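Local coordinates for MutT/nudix family protein (Streptococcus pneumoniae, PDB 4HFQ), which hydrolyses UDP-X compounds, precursors of peptidoglycan biosynthesis, as a diphosphatase of the Nudix family, at residues I76-K81 and L166-I171; F120-E125 and C150-G155; G89-A94 and L174-E179; R126-F131 and W191-G196. All blocks are in the same frame, centred on the assembly; numbering follows the deposited sequence. Where two conformers were deposited one is given.

Contact 1: I76-K81 and L166-I171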
loop_
_atom_site.group_PDB
_atom_site.type_symbol
_atom_site.label_atom_id
_atom_site.label_comp_id
_atom_site.label_asym_id
_atom_site.label_seq_id
_atom_site.Cartn_x
_atom_site.Cartn_y
_atom_site.Cartn_z
ATOM N N ILE A 76 1.168 18.515 -12.666
ATOM C CA ILE A 76 1.870 19.468 -13.540
ATOM C C ILE A 76 0.979 20.693 -13.687
ATOM O O ILE A 76 -0.124 20.596 -14.203
ATOM C CB ILE A 76 2.099 18.811 -14.918
ATOM C CG1 ILE A 76 2.943 17.526 -14.774
ATOM C CG2 ILE A 76 2.741 19.802 -15.892
ATOM C CD1 ILE A 76 2.710 16.503 -15.860
ATOM N N VAL A 77 1.463 21.828 -13.194
ATOM C CA VAL A 77 0.684 23.080 -13.266
ATOM C C VAL A 77 1.358 24.078 -14.189
ATOM O O VAL A 77 2.549 24.343 -14.041
ATOM C CB VAL A 77 0.486 23.718 -11.875
ATOM C CG1 VAL A 77 -0.190 25.094 -11.969
ATOM C CG2 VAL A 77 -0.318 22.796 -10.964
ATOM N N GLU A 78 0.589 24.599 -15.148
ATOM C CA GLU A 78 1.070 25.647 -16.053
ATOM C C GLU A 78 -0.028 26.687 -16.151
ATOM O O GLU A 78 -1.189 26.350 -16.366
ATOM C CB GLU A 78 1.372 25.066 -17.430
ATOM C CG GLU A 78 2.547 24.113 -17.424
ATOM C CD GLU A 78 2.906 23.585 -18.788
ATOM O OE1 GLU A 78 2.378 24.093 -19.805
ATOM O OE2 GLU A 78 3.740 22.661 -18.841
ATOM N N ASP A 79 0.348 27.953 -15.957
ATOM C CA ASP A 79 -0.609 29.064 -16.023
ATOM C C ASP A 79 -1.786 28.774 -15.080
ATOM O O ASP A 79 -2.948 28.999 -15.413
ATOM C CB ASP A 79 -1.056 29.302 -17.483
ATOM C CG ASP A 79 -1.855 30.587 -17.660
ATOM O OD1 ASP A 79 -1.603 31.566 -16.925
ATOM O OD2 ASP A 79 -2.742 30.605 -18.539
ATOM N N GLU A 80 -1.453 28.227 -13.905
ATOM C CA GLU A 80 -2.416 27.937 -12.826
ATOM C C GLU A 80 -3.473 26.885 -13.192
ATOM O O GLU A 80 -4.534 26.805 -12.568
ATOM C CB GLU A 80 -3.074 29.231 -12.300
ATOM C CG GLU A 80 -2.077 30.294 -11.850
ATOM C CD GLU A 80 -1.426 30.017 -10.504
ATOM O OE1 GLU A 80 -1.308 28.839 -10.090
ATOM O OE2 GLU A 80 -1.009 30.999 -9.853
ATOM N N LYS A 81 -3.179 26.092 -14.219
ATOM C CA LYS A 81 -4.081 25.055 -14.693
ATOM C C LYS A 81 -3.355 23.724 -14.558
ATOM O O LYS A 81 -2.125 23.677 -14.608
ATOM C CB LYS A 81 -4.480 25.300 -16.154
ATOM C CG LYS A 81 -5.306 26.568 -16.354
ATOM C CD LYS A 81 -5.807 26.694 -17.783
ATOM C CE LYS A 81 -6.570 28.007 -17.927
ATOM N NZ LYS A 81 -7.081 28.234 -19.305
ATOM N N LEU A 166 -4.653 15.407 -24.225
ATOM C CA LEU A 166 -4.015 16.053 -23.105
ATOM C C LEU A 166 -4.441 17.503 -23.124
ATOM O O LEU A 166 -4.306 18.190 -24.154
ATOM C CB LEU A 166 -2.491 15.940 -23.222
ATOM C CG LEU A 166 -1.630 16.606 -22.136
ATOM C CD1 LEU A 166 -0.275 15.928 -22.053
ATOM C CD2 LEU A 166 -1.457 18.106 -22.385
ATOM N N GLN A 167 -4.950 17.972 -21.999
ATOM C CA GLN A 167 -5.312 19.380 -21.857
ATOM C C GLN A 167 -4.999 19.884 -20.462
ATOM O O GLN A 167 -4.823 19.082 -19.517
ATOM C CB GLN A 167 -6.801 19.611 -22.150
ATOM C CG GLN A 167 -7.239 19.309 -23.577
ATOM C CD GLN A 167 -8.726 19.514 -23.802
ATOM O OE1 GLN A 167 -9.369 20.331 -23.130
ATOM N NE2 GLN A 167 -9.285 18.760 -24.745
ATOM N N PHE A 168 -4.956 21.205 -20.319
ATOM C CA PHE A 168 -4.824 21.865 -19.031
ATOM C C PHE A 168 -6.166 22.444 -18.603
ATOM O O PHE A 168 -6.889 23.056 -19.415
ATOM C CB PHE A 168 -3.742 22.947 -19.079
ATOM C CG PHE A 168 -2.342 22.392 -19.074
ATOM C CD1 PHE A 168 -1.772 21.875 -20.226
ATOM C CD2 PHE A 168 -1.613 22.349 -17.891
ATOM C CE1 PHE A 168 -0.491 21.334 -20.199
ATOM C CE2 PHE A 168 -0.336 21.827 -17.858
ATOM C CZ PHE A 168 0.231 21.311 -19.011
ATOM N N PHE A 169 -6.498 22.261 -17.324
ATOM C CA PHE A 169 -7.802 22.668 -16.781
ATOM C C PHE A 169 -7.658 23.528 -15.543
ATOM O O PHE A 169 -6.824 23.253 -14.672
ATOM C CB PHE A 169 -8.641 21.435 -16.428
ATOM C CG PHE A 169 -8.969 20.567 -17.598
ATOM C CD1 PHE A 169 -8.099 19.561 -18.003
ATOM C CD2 PHE A 169 -10.169 20.736 -18.291
ATOM C CE1 PHE A 169 -8.417 18.739 -19.076
ATOM C CE2 PHE A 169 -10.481 19.924 -19.374
ATOM C CZ PHE A 169 -9.604 18.916 -19.769
ATOM N N ALA A 170 -8.488 24.564 -15.439
ATOM C CA ALA A 170 -8.558 25.336 -14.209
ATOM C C ALA A 170 -9.076 24.476 -13.063
ATOM O O ALA A 170 -9.889 23.585 -13.282
ATOM C CB ALA A 170 -9.440 26.567 -14.389
ATOM N N ILE A 171 -8.600 24.781 -11.854
ATOM C CA ILE A 171 -8.989 24.086 -10.621
ATOM C C ILE A 171 -10.505 24.053 -10.431
ATOM O O ILE A 171 -11.048 23.082 -9.910
ATOM C CB ILE A 171 -8.281 24.698 -9.376
ATOM C CG1 ILE A 171 -8.476 23.817 -8.138
ATOM C CG2 ILE A 171 -8.740 26.131 -9.099
ATOM C CD1 ILE A 171 -7.731 22.511 -8.193
HETATM O O HOH W 1 -6.944 27.163 -11.768
#
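The F168 ring lies against E78 and I76 where the hairpin of strands 69-78 and 81-87, closed by a type I' turn from E78 to K81, meets strand 163-170 in the mixed sheet of this Nudix fold. Apolar and van der Waals contacts carry the join. With CG anti to the carbonyl carbon (chi1 -67°) and the chain extended beyond it (chi2 -177°), E78 runs along the ring: its CB and CG each lie 3.7 Å from F168 CE2, while E78 CD comes to 3.5 Å from F168 CZ. The carboxylate and ring planes differ by only 26°, and the carboxylate meets the ring at a slant. Farther along, I76 CG2 stands 4.2 Å from F168 CE2. At the ring's edge the neighbour is polar: K81 O sits in the ring plane, 3.6 Å from F168 CD2. Backbone packing continues at K81, whose CA is 3.3 Å from F169 O, and K81 CG passes 3.9 Å from A170 N. Outside the pair, E78 OE1 is hydrogen-bonded to a glycerol, probably from the crystallisation liquor. The polar link is indirect, through a water that donates to E80 O at 2.6 Å and accepts from I171 N at 2.9 Å.

Contact 2: F120-E125 and C150-G155; sequences FKAKVE and CKLLDG
K121 O accepts the straightest backbone bond of this pair, from L153 N at 2.8 Å with an N-H...O angle of 170°. Toward the C-terminal end of 120-125, K123 and K151 form a reciprocal hydrogen-bonded pair: K123 N to K151 O is 2.8 Å and K151 N to K123 O is 2.9 Å. At the other end K121 N reaches D154 O. The F120 ring is held between unlike groups. Its CG stands anti to the carbonyl carbon (chi1 -73°), a turn that sets the ring between the G155 backbone and a leucine methyl: G155 C lies 3.4 Å above one face of the F120 ring and L152 CD1 4.0 Å above the opposite one, both offset toward the rim, while L153 O meets the edge in plane. The G155 backbone lies close on this ring, with G155 O 3.3 Å from F120 CE2. L152 CD2 also packs on A122 CB at 4.0 Å, and V124 CG2 on C150 SG, on the face turned to helix 106-118. E125 reaches across K151 at a slant, its OE2 3.7 Å from K151 CB. The pairing shifts by one residue between F120 and A122, the signature of a beta bulge in an antiparallel pair of the Nudix-fold sheet.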
loop_
_atom_site.group_PDB
_atom_site.type_symbol
_atom_site.label_atom_id
_atom_site.label_comp_id
_atom_site.label_asym_id
_atom_site.label_seq_id
_atom_site.Cartn_x
_atom_site.Cartn_y
_atom_site.Cartn_z
ATOM N N PHE A 120 6.491 14.388 -23.119
ATOM C CA PHE A 120 7.461 15.316 -22.539
ATOM C C PHE A 120 8.439 14.698 -21.553
ATOM O O PHE A 120 8.074 13.831 -20.745
ATOM C CB PHE A 120 6.741 16.450 -21.831
ATOM C CG PHE A 120 6.098 17.431 -22.766
ATOM C CD1 PHE A 120 4.832 17.194 -23.278
ATOM C CD2 PHE A 120 6.765 18.595 -23.131
ATOM C CE1 PHE A 120 4.238 18.094 -24.147
ATOM C CE2 PHE A 120 6.173 19.506 -24.003
ATOM C CZ PHE A 120 4.908 19.252 -24.504
ATOM N N LYS A 121 9.686 15.153 -21.625
ATOM C CA LYS A 121 10.643 14.952 -20.539
ATOM C C LYS A 121 10.151 15.803 -19.382
ATOM O O LYS A 121 9.385 16.749 -19.585
ATOM C CB LYS A 121 12.036 15.421 -20.955
ATOM C CG LYS A 121 12.566 14.790 -22.235
ATOM C CD LYS A 121 13.101 13.389 -22.019
ATOM C CE LYS A 121 14.180 13.096 -23.048
ATOM N NZ LYS A 121 14.475 11.643 -23.137
ATOM N N ALA A 122 10.557 15.462 -18.163
ATOM C CA ALA A 122 10.080 16.189 -16.998
ATOM C C ALA A 122 11.076 16.130 -15.855
ATOM O O ALA A 122 12.063 15.404 -15.922
ATOM C CB ALA A 122 8.736 15.618 -16.532
ATOM N N LYS A 123 10.794 16.908 -14.814
ATOM C CA LYS A 123 11.556 16.958 -13.579
ATOM C C LYS A 123 10.557 16.674 -12.459
ATOM O O LYS A 123 9.435 17.175 -12.512
ATOM C CB LYS A 123 12.146 18.363 -13.403
ATOM C CG LYS A 123 12.668 18.684 -12.015
ATOM C CD LYS A 123 13.134 20.131 -11.923
ATOM C CE LYS A 123 13.255 20.575 -10.473
ATOM N NZ LYS A 123 14.056 19.631 -9.646
ATOM N N VAL A 124 10.956 15.862 -11.478
ATOM C CA VAL A 124 10.199 15.720 -10.225
ATOM C C VAL A 124 10.676 16.790 -9.265
ATOM O O VAL A 124 11.860 16.856 -8.930
ATOM C CB VAL A 124 10.370 14.327 -9.577
ATOM C CG1 VAL A 124 9.711 14.292 -8.196
ATOM C CG2 VAL A 124 9.819 13.254 -10.507
ATOM N N GLU A 125 9.737 17.615 -8.812
ATOM C CA GLU A 125 10.036 18.690 -7.875
ATOM C C GLU A 125 9.815 18.307 -6.410
ATOM O O GLU A 125 10.604 18.689 -5.553
ATOM C CB GLU A 125 9.231 19.946 -8.235
ATOM C CG GLU A 125 9.536 20.457 -9.642
ATOM C CD GLU A 125 8.670 21.637 -10.068
ATOM O OE1 GLU A 125 7.424 21.530 -10.025
ATOM O OE2 GLU A 125 9.244 22.673 -10.498
ATOM N N CYS A 150 5.524 17.878 -10.608
ATOM C CA CYS A 150 6.508 17.781 -11.696
ATOM C C CYS A 150 6.434 18.975 -12.628
ATOM O O CYS A 150 5.402 19.622 -12.743
ATOM C CB CYS A 150 6.324 16.505 -12.530
ATOM S SG CYS A 150 6.340 14.964 -11.609
ATOM N N LYS A 151 7.556 19.242 -13.282
ATOM C CA LYS A 151 7.638 20.292 -14.292
ATOM C C LYS A 151 8.011 19.653 -15.623
ATOM O O LYS A 151 8.915 18.815 -15.677
ATOM C CB LYS A 151 8.682 21.319 -13.859
ATOM C CG LYS A 151 9.007 22.378 -14.908
ATOM C CD LYS A 151 10.075 23.335 -14.409
ATOM C CE LYS A 151 10.480 24.293 -15.522
ATOM N NZ LYS A 151 11.282 25.455 -15.042
ATOM N N LEU A 152 7.304 20.023 -16.696
ATOM C CA LEU A 152 7.598 19.504 -18.033
ATOM C C LEU A 152 8.784 20.247 -18.640
ATOM O O LEU A 152 8.965 21.437 -18.381
ATOM C CB LEU A 152 6.369 19.576 -18.952
ATOM C CG LEU A 152 5.147 18.764 -18.501
ATOM C CD1 LEU A 152 4.022 18.855 -19.523
ATOM C CD2 LEU A 152 5.512 17.309 -18.257
ATOM N N LEU A 153 9.608 19.511 -19.379
ATOM C CA LEU A 153 10.787 20.065 -20.056
ATOM C C LEU A 153 10.574 19.996 -21.581
ATOM O O LEU A 153 9.540 20.443 -22.067
ATOM C CB LEU A 153 12.072 19.361 -19.575
ATOM C CG LEU A 153 12.293 19.252 -18.058
ATOM C CD1 LEU A 153 13.427 18.296 -17.703
ATOM C CD2 LEU A 153 12.516 20.620 -17.416
ATOM N N ASP A 154 11.511 19.429 -22.337
ATOM C CA ASP A 154 11.350 19.334 -23.794
ATOM C C ASP A 154 10.385 18.235 -24.217
ATOM O O ASP A 154 10.277 17.204 -23.560
ATOM C CB ASP A 154 12.693 19.090 -24.490
ATOM C CG ASP A 154 13.663 20.247 -24.325
ATOM O OD1 ASP A 154 13.270 21.412 -24.550
ATOM O OD2 ASP A 154 14.835 19.985 -23.979
ATOM N N GLY A 155 9.701 18.462 -25.333
ATOM C CA GLY A 155 8.858 17.455 -25.952
ATOM C C GLY A 155 7.643 18.041 -26.640
ATOM O O GLY A 155 7.585 19.245 -26.933
#

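Contact 3: G89-A94 and L174-E179; sequences GEDSWA and LPNLSE. With EDO (1,2-ethanediol), chain C.
W93 leaves its backbone with CB 3.8 Å from P175 CG, and CG follows at 3.6 Å from the same proline carbon. With W93 CG anti to the carbonyl carbon (chi1 -64°), the five-membered ring is brought under the proline: P175 CG lies 4.0 Å from that ring's centroid and 28° off its normal, a CH-pi contact over the face. W93 CD1 meets two groups, P175 CB above it and N176 O at the ring edge, in plane. NE1 is hydrogen-bonded to a di(hydroxyethyl)ether, probably from the crystallisation liquor. On the six-membered ring, CE3 meets F169 CE1 in an edge-to-face pair, CZ3 meets L166 CA, and W93 CH2 at the tip reaches Q167 NE2 at 3.7 Å. The W93 backbone is pinned as well. W93 N donates to N176 O at 2.9 Å, and W93 O receives S178 N at 2.8 Å, nearly straight at 171°. L177 CA adds a CA-H...O contact to W93 O. Beside this bridge, S92 OG packs 3.4 Å from S178 CB. S178 OG is hydrogen-bonded to O2 of a 1,2-ethanediol, probably also from the liquor, whose O1 accepts from E179 N at 3.0 Å and donates to L177 O. The loop 174-179 is therefore fixed on the start of strand 93-99 by two backbone bonds and a proline-indole contact, a grip that depends little on charge.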
loop_
_atom_site.group_PDB
_atom_site.type_symbol
_atom_site.label_atom_id
_atom_site.label_comp_id
_atom_site.label_asym_id
_atom_site.label_seq_id
_atom_site.Cartn_x
_atom_site.Cartn_y
_atom_site.Cartn_z
ATOM N N GLY A 89 -10.207 5.072 -25.784
ATOM C CA GLY A 89 -11.372 4.283 -25.404
ATOM C C GLY A 89 -12.081 4.726 -24.137
ATOM O O GLY A 89 -12.969 4.029 -23.637
ATOM N N GLU A 90 -11.697 5.888 -23.616
ATOM C CA GLU A 90 -12.261 6.385 -22.368
ATOM C C GLU A 90 -12.792 7.804 -22.514
ATOM O O GLU A 90 -12.319 8.561 -23.357
ATOM C CB GLU A 90 -11.230 6.271 -21.236
ATOM C CG GLU A 90 -10.957 4.828 -20.830
ATOM C CD GLU A 90 -9.745 4.653 -19.933
ATOM O OE1 GLU A 90 -8.956 5.609 -19.781
ATOM O OE2 GLU A 90 -9.574 3.539 -19.396
ATOM N N ASP A 91 -13.788 8.146 -21.702
ATOM C CA ASP A 91 -14.423 9.453 -21.764
ATOM C C ASP A 91 -13.974 10.405 -20.657
ATOM O O ASP A 91 -14.332 11.581 -20.662
ATOM C CB ASP A 91 -15.944 9.297 -21.741
ATOM C CG ASP A 91 -16.476 8.850 -20.389
ATOM O OD1 ASP A 91 -15.862 7.989 -19.725
ATOM O OD2 ASP A 91 -17.534 9.364 -19.973
ATOM N N SER A 92 -13.177 9.898 -19.716
ATOM C CA SER A 92 -12.838 10.670 -18.527
ATOM C C SER A 92 -11.332 10.902 -18.376
ATOM O O SER A 92 -10.528 10.294 -19.082
ATOM C CB SER A 92 -13.401 9.999 -17.279
ATOM O OG SER A 92 -12.905 8.690 -17.200
ATOM N N TRP A 93 -10.979 11.769 -17.436
ATOM C CA TRP A 93 -9.654 12.357 -17.379
ATOM C C TRP A 93 -8.989 12.032 -16.078
ATOM O O TRP A 93 -9.648 11.904 -15.050
ATOM C CB TRP A 93 -9.787 13.873 -17.492
ATOM C CG TRP A 93 -10.350 14.327 -18.822
ATOM C CD1 TRP A 93 -11.682 14.355 -19.220
ATOM C CD2 TRP A 93 -9.590 14.852 -19.949
ATOM N NE1 TRP A 93 -11.788 14.832 -20.507
ATOM C CE2 TRP A 93 -10.569 15.166 -20.994
ATOM C CE3 TRP A 93 -8.246 15.097 -20.184
ATOM C CZ2 TRP A 93 -10.184 15.693 -22.215
ATOM C CZ3 TRP A 93 -7.868 15.617 -21.425
ATOM C CH2 TRP A 93 -8.823 15.917 -22.411
ATOM N N ALA A 94 -7.656 11.960 -16.106
ATOM C CA ALA A 94 -6.883 11.747 -14.863
ATOM C C ALA A 94 -5.532 12.419 -14.959
ATOM O O ALA A 94 -5.092 12.816 -16.038
ATOM C CB ALA A 94 -6.700 10.257 -14.575
ATOM N N LEU A 174 -12.956 21.649 -13.729
ATOM C CA LEU A 174 -12.474 20.292 -13.972
ATOM C C LEU A 174 -13.446 19.514 -14.834
ATOM O O LEU A 174 -14.670 19.699 -14.724
ATOM C CB LEU A 174 -12.236 19.545 -12.656
ATOM C CG LEU A 174 -11.153 20.116 -11.738
ATOM C CD1 LEU A 174 -11.211 19.469 -10.355
ATOM C CD2 LEU A 174 -9.754 19.986 -12.334
ATOM N N PRO A 175 -12.915 18.632 -15.697
ATOM C CA PRO A 175 -13.747 17.811 -16.541
ATOM C C PRO A 175 -14.231 16.570 -15.772
ATOM O O PRO A 175 -14.014 16.460 -14.561
ATOM C CB PRO A 175 -12.780 17.400 -17.651
ATOM C CG PRO A 175 -11.478 17.226 -16.919
ATOM C CD PRO A 175 -11.479 18.302 -15.871
ATOM N N ASN A 176 -14.901 15.653 -16.463
ATOM C CA ASN A 176 -15.308 14.400 -15.834
ATOM C C ASN A 176 -14.095 13.498 -15.627
ATOM O O ASN A 176 -13.407 13.101 -16.565
ATOM C CB ASN A 176 -16.405 13.687 -16.615
ATOM C CG ASN A 176 -15.991 13.354 -18.025
ATOM O OD1 ASN A 176 -16.107 12.211 -18.463
ATOM N ND2 ASN A 176 -15.508 14.353 -18.747
ATOM N N LEU A 177 -13.870 13.192 -14.364
ATOM C CA LEU A 177 -12.668 12.508 -13.906
ATOM C C LEU A 177 -12.823 11.010 -13.878
ATOM O O LEU A 177 -13.909 10.479 -13.628
ATOM C CB LEU A 177 -12.310 12.989 -12.512
ATOM C CG LEU A 177 -12.027 14.485 -12.376
ATOM C CD1 LEU A 177 -11.814 14.879 -10.935
ATOM C CD2 LEU A 177 -10.837 14.890 -13.228
ATOM N N SER A 178 -11.717 10.323 -14.138
ATOM C CA SER A 178 -11.645 8.876 -13.984
ATOM C C SER A 178 -11.387 8.627 -12.500
ATOM O O SER A 178 -10.240 8.618 -12.044
ATOM C CB SER A 178 -10.501 8.338 -14.836
ATOM O OG SER A 178 -10.368 6.932 -14.681
ATOM N N GLU A 179 -12.458 8.449 -11.735
ATOM C CA GLU A 179 -12.392 8.525 -10.289
ATOM C C GLU A 179 -11.553 7.425 -9.638
ATOM O O GLU A 179 -10.995 7.649 -8.567
ATOM C CB GLU A 179 -13.789 8.570 -9.681
ATOM C CG GLU A 179 -14.483 9.902 -9.953
ATOM C CD GLU A 179 -15.812 10.046 -9.254
ATOM O OE1 GLU A 179 -16.726 9.273 -9.590
ATOM O OE2 GLU A 179 -15.945 10.944 -8.383
HETATM C C1 EDO C . -14.340 6.392 -13.810
HETATM O O1 EDO C . -14.921 7.452 -13.031
HETATM C C2 EDO C . -13.556 5.422 -12.928
HETATM O O2 EDO C . -12.141 5.452 -13.186
#

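Contact 4: R126-F131 and W191-G196; sequences RLLAVF and WQVYQG
R126 NH1 donates to V193 O at 3.2 Å, a bent bond (141°) in which the donor stands 55° out of the carbonyl plane. The same arginine touches the valine's methyl: R126 NH2 is 3.5 Å from V193 CG1, the branch set anti to the backbone N (chi1 180°). L128 supplies the apolar half. Its CD2 lies 3.8 Å from V193 CG1, the two side chains lying alongside each other and pointing opposite ways, and it also reaches Y194 CA at 4.1 Å. That methyl doubles as a floor for the arginine, since L128 CD2 stands 3.3 Å from the R126 guanidinium plane, toward the rim of one face. Two waters form the next layer. One accepts from R126 NH2 and donates to V193 O; the other accepts from R126 NH1, in the guanidinium plane at 2.8 Å, and donates to Y194 O. Together they tie the guanidinium to two successive carbonyls at the helix end. V193 O is positioned in turn by the helix terminus: G196 N, at positive phi in a Schellman motif, bonds to it from the face opposite R126 NH1. On the strand side, L128 and A129 both face V147 in a classic beta bulge. The contact thus sets the C-terminal end of helix 184-194 against strand 120-132, which pairs with strands 143-153 and 201-202; L190 continues the packing on L128 and A129, W75 of strand 69-78 touches L128 and Y194, and L127 packs on Q200 and V130 on F146 of the second subunit.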
loop_
_atom_site.group_PDB
_atom_site.type_symbol
_atom_site.label_atom_id
_atom_site.label_comp_id
_atom_site.label_asym_id
_atom_site.label_seq_id
_atom_site.Cartn_x
_atom_site.Cartn_y
_atom_site.Cartn_z
ATOM N N ARG A 126 8.738 17.573 -6.119
ATOM C CA ARG A 126 8.459 17.154 -4.738
ATOM C C ARG A 126 7.362 16.110 -4.747
ATOM O O ARG A 126 6.674 15.926 -5.748
ATOM C CB ARG A 126 8.059 18.352 -3.854
ATOM C CG ARG A 126 6.754 19.011 -4.276
ATOM C CD ARG A 126 6.390 20.217 -3.410
ATOM N NE ARG A 126 5.933 19.814 -2.080
ATOM C CZ ARG A 126 5.008 20.464 -1.369
ATOM N NH1 ARG A 126 4.399 21.533 -1.868
ATOM N NH2 ARG A 126 4.679 20.019 -0.168
ATOM N N LEU A 127 7.210 15.427 -3.622
ATOM C CA LEU A 127 6.072 14.543 -3.411
ATOM C C LEU A 127 4.984 15.357 -2.714
ATOM O O LEU A 127 5.234 15.929 -1.639
ATOM C CB LEU A 127 6.487 13.340 -2.561
ATOM C CG LEU A 127 5.403 12.332 -2.161
ATOM C CD1 LEU A 127 4.800 11.678 -3.391
ATOM C CD2 LEU A 127 6.025 11.288 -1.245
ATOM N N LEU A 128 3.792 15.440 -3.315
ATOM C CA LEU A 128 2.693 16.218 -2.731
ATOM C C LEU A 128 1.819 15.392 -1.794
ATOM O O LEU A 128 1.285 15.917 -0.812
ATOM C CB LEU A 128 1.821 16.856 -3.812
ATOM C CG LEU A 128 2.545 17.826 -4.752
ATOM C CD1 LEU A 128 1.637 18.107 -5.927
ATOM C CD2 LEU A 128 2.916 19.129 -4.063
ATOM N N ALA A 129 1.619 14.108 -2.116
ATOM C CA ALA A 129 0.683 13.285 -1.360
ATOM C C ALA A 129 1.005 11.842 -1.542
ATOM O O ALA A 129 1.483 11.427 -2.612
ATOM C CB ALA A 129 -0.749 13.519 -1.829
ATOM N N VAL A 130 0.669 11.057 -0.512
ATOM C CA VAL A 130 0.529 9.603 -0.686
ATOM C C VAL A 130 -0.884 9.255 -0.223
ATOM O O VAL A 130 -1.183 9.314 0.972
ATOM C CB VAL A 130 1.575 8.781 0.105
ATOM C CG1 VAL A 130 1.412 7.299 -0.214
ATOM C CG2 VAL A 130 2.988 9.223 -0.242
ATOM N N PHE A 131 -1.764 8.978 -1.188
ATOM C CA PHE A 131 -3.164 8.644 -0.907
ATOM C C PHE A 131 -3.388 7.137 -0.783
ATOM O O PHE A 131 -2.782 6.335 -1.506
ATOM C CB PHE A 131 -4.084 9.139 -2.036
ATOM C CG PHE A 131 -4.172 10.634 -2.182
ATOM C CD1 PHE A 131 -4.697 11.422 -1.172
ATOM C CD2 PHE A 131 -3.769 11.239 -3.364
ATOM C CE1 PHE A 131 -4.822 12.803 -1.340
ATOM C CE2 PHE A 131 -3.887 12.615 -3.535
ATOM C CZ PHE A 131 -4.412 13.392 -2.519
ATOM N N TRP A 191 -4.070 20.827 -4.805
ATOM C CA TRP A 191 -3.906 22.241 -5.071
ATOM C C TRP A 191 -3.498 23.001 -3.833
ATOM O O TRP A 191 -2.601 23.850 -3.883
ATOM C CB TRP A 191 -5.204 22.781 -5.661
ATOM C CG TRP A 191 -5.196 24.250 -5.979
ATOM C CD1 TRP A 191 -5.701 25.279 -5.200
ATOM C CD2 TRP A 191 -4.689 24.884 -7.185
ATOM N NE1 TRP A 191 -5.520 26.491 -5.823
ATOM C CE2 TRP A 191 -4.930 26.320 -7.027
ATOM C CE3 TRP A 191 -4.084 24.425 -8.350
ATOM C CZ2 TRP A 191 -4.567 27.236 -8.001
ATOM C CZ3 TRP A 191 -3.724 25.356 -9.326
ATOM C CH2 TRP A 191 -3.958 26.732 -9.151
ATOM N N GLN A 192 -4.115 22.671 -2.697
ATOM C CA GLN A 192 -3.755 23.307 -1.439
ATOM C C GLN A 192 -2.317 22.987 -1.011
ATOM O O GLN A 192 -1.593 23.865 -0.532
ATOM C CB GLN A 192 -4.762 22.944 -0.338
ATOM C CG GLN A 192 -6.184 23.451 -0.605
ATOM C CD GLN A 192 -6.257 24.956 -0.807
ATOM O OE1 GLN A 192 -6.939 25.444 -1.731
ATOM N NE2 GLN A 192 -5.541 25.692 0.013
ATOM N N VAL A 193 -1.883 21.732 -1.185
ATOM C CA VAL A 193 -0.487 21.373 -0.877
ATOM C C VAL A 193 0.478 22.101 -1.830
ATOM O O VAL A 193 1.473 22.693 -1.413
ATOM C CB VAL A 193 -0.244 19.848 -0.989
ATOM C CG1 VAL A 193 1.212 19.519 -0.668
ATOM C CG2 VAL A 193 -1.155 19.066 -0.059
ATOM N N TYR A 194 0.137 22.066 -3.114
ATOM C CA TYR A 194 0.962 22.682 -4.152
ATOM C C TYR A 194 1.191 24.179 -3.885
ATOM O O TYR A 194 2.297 24.679 -4.074
ATOM C CB TYR A 194 0.313 22.464 -5.523
ATOM C CG TYR A 194 0.940 23.287 -6.622
ATOM C CD1 TYR A 194 2.174 22.932 -7.153
ATOM C CD2 TYR A 194 0.311 24.429 -7.112
ATOM C CE1 TYR A 194 2.773 23.696 -8.144
ATOM C CE2 TYR A 194 0.893 25.187 -8.121
ATOM C CZ TYR A 194 2.121 24.815 -8.616
ATOM O OH TYR A 194 2.727 25.563 -9.616
ATOM N N GLN A 195 0.129 24.866 -3.452
ATOM C CA GLN A 195 0.183 26.303 -3.176
ATOM C C GLN A 195 0.767 26.615 -1.791
ATOM O O GLN A 195 0.801 27.784 -1.391
ATOM C CB GLN A 195 -1.214 26.928 -3.297
ATOM C CG GLN A 195 -1.898 26.761 -4.652
ATOM C CD GLN A 195 -1.227 27.554 -5.757
ATOM O OE1 GLN A 195 -0.317 28.327 -5.504
ATOM N NE2 GLN A 195 -1.672 27.355 -6.991
ATOM N N GLY A 196 1.209 25.590 -1.061
ATOM C CA GLY A 196 1.861 25.769 0.240
ATOM C C GLY A 196 0.913 26.173 1.356
ATOM O O GLY A 196 1.359 26.682 2.390
HETATM O O HOH W 2 3.274 22.100 1.092
HETATM O O HOH W 3 4.606 23.103 -4.158
#

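Overall arrangement
All four contacts draw on the mixed sheet of the Nudix fold or on elements packed against it. Contacts 1 and 2 have centres about 14 Å apart and touch through I76 and L152, on the neighbouring strands 69-78 and 143-153. The centres of contacts 1 and 3 are about 15 Å apart, and the two meet where F169 packs on W93 and P175. Contact 4, its centre also about 15 Å from that of contact 1, joins it through W191 and Y194 of helix 184-194 and shares strand 120-132 with contact 2. Contact 3 touches neither contact 2 nor contact 4. Along the chain contact 1 alternates with contacts 3 and 4, so loop 174-179 and helix 184-194 are tied to one sheet.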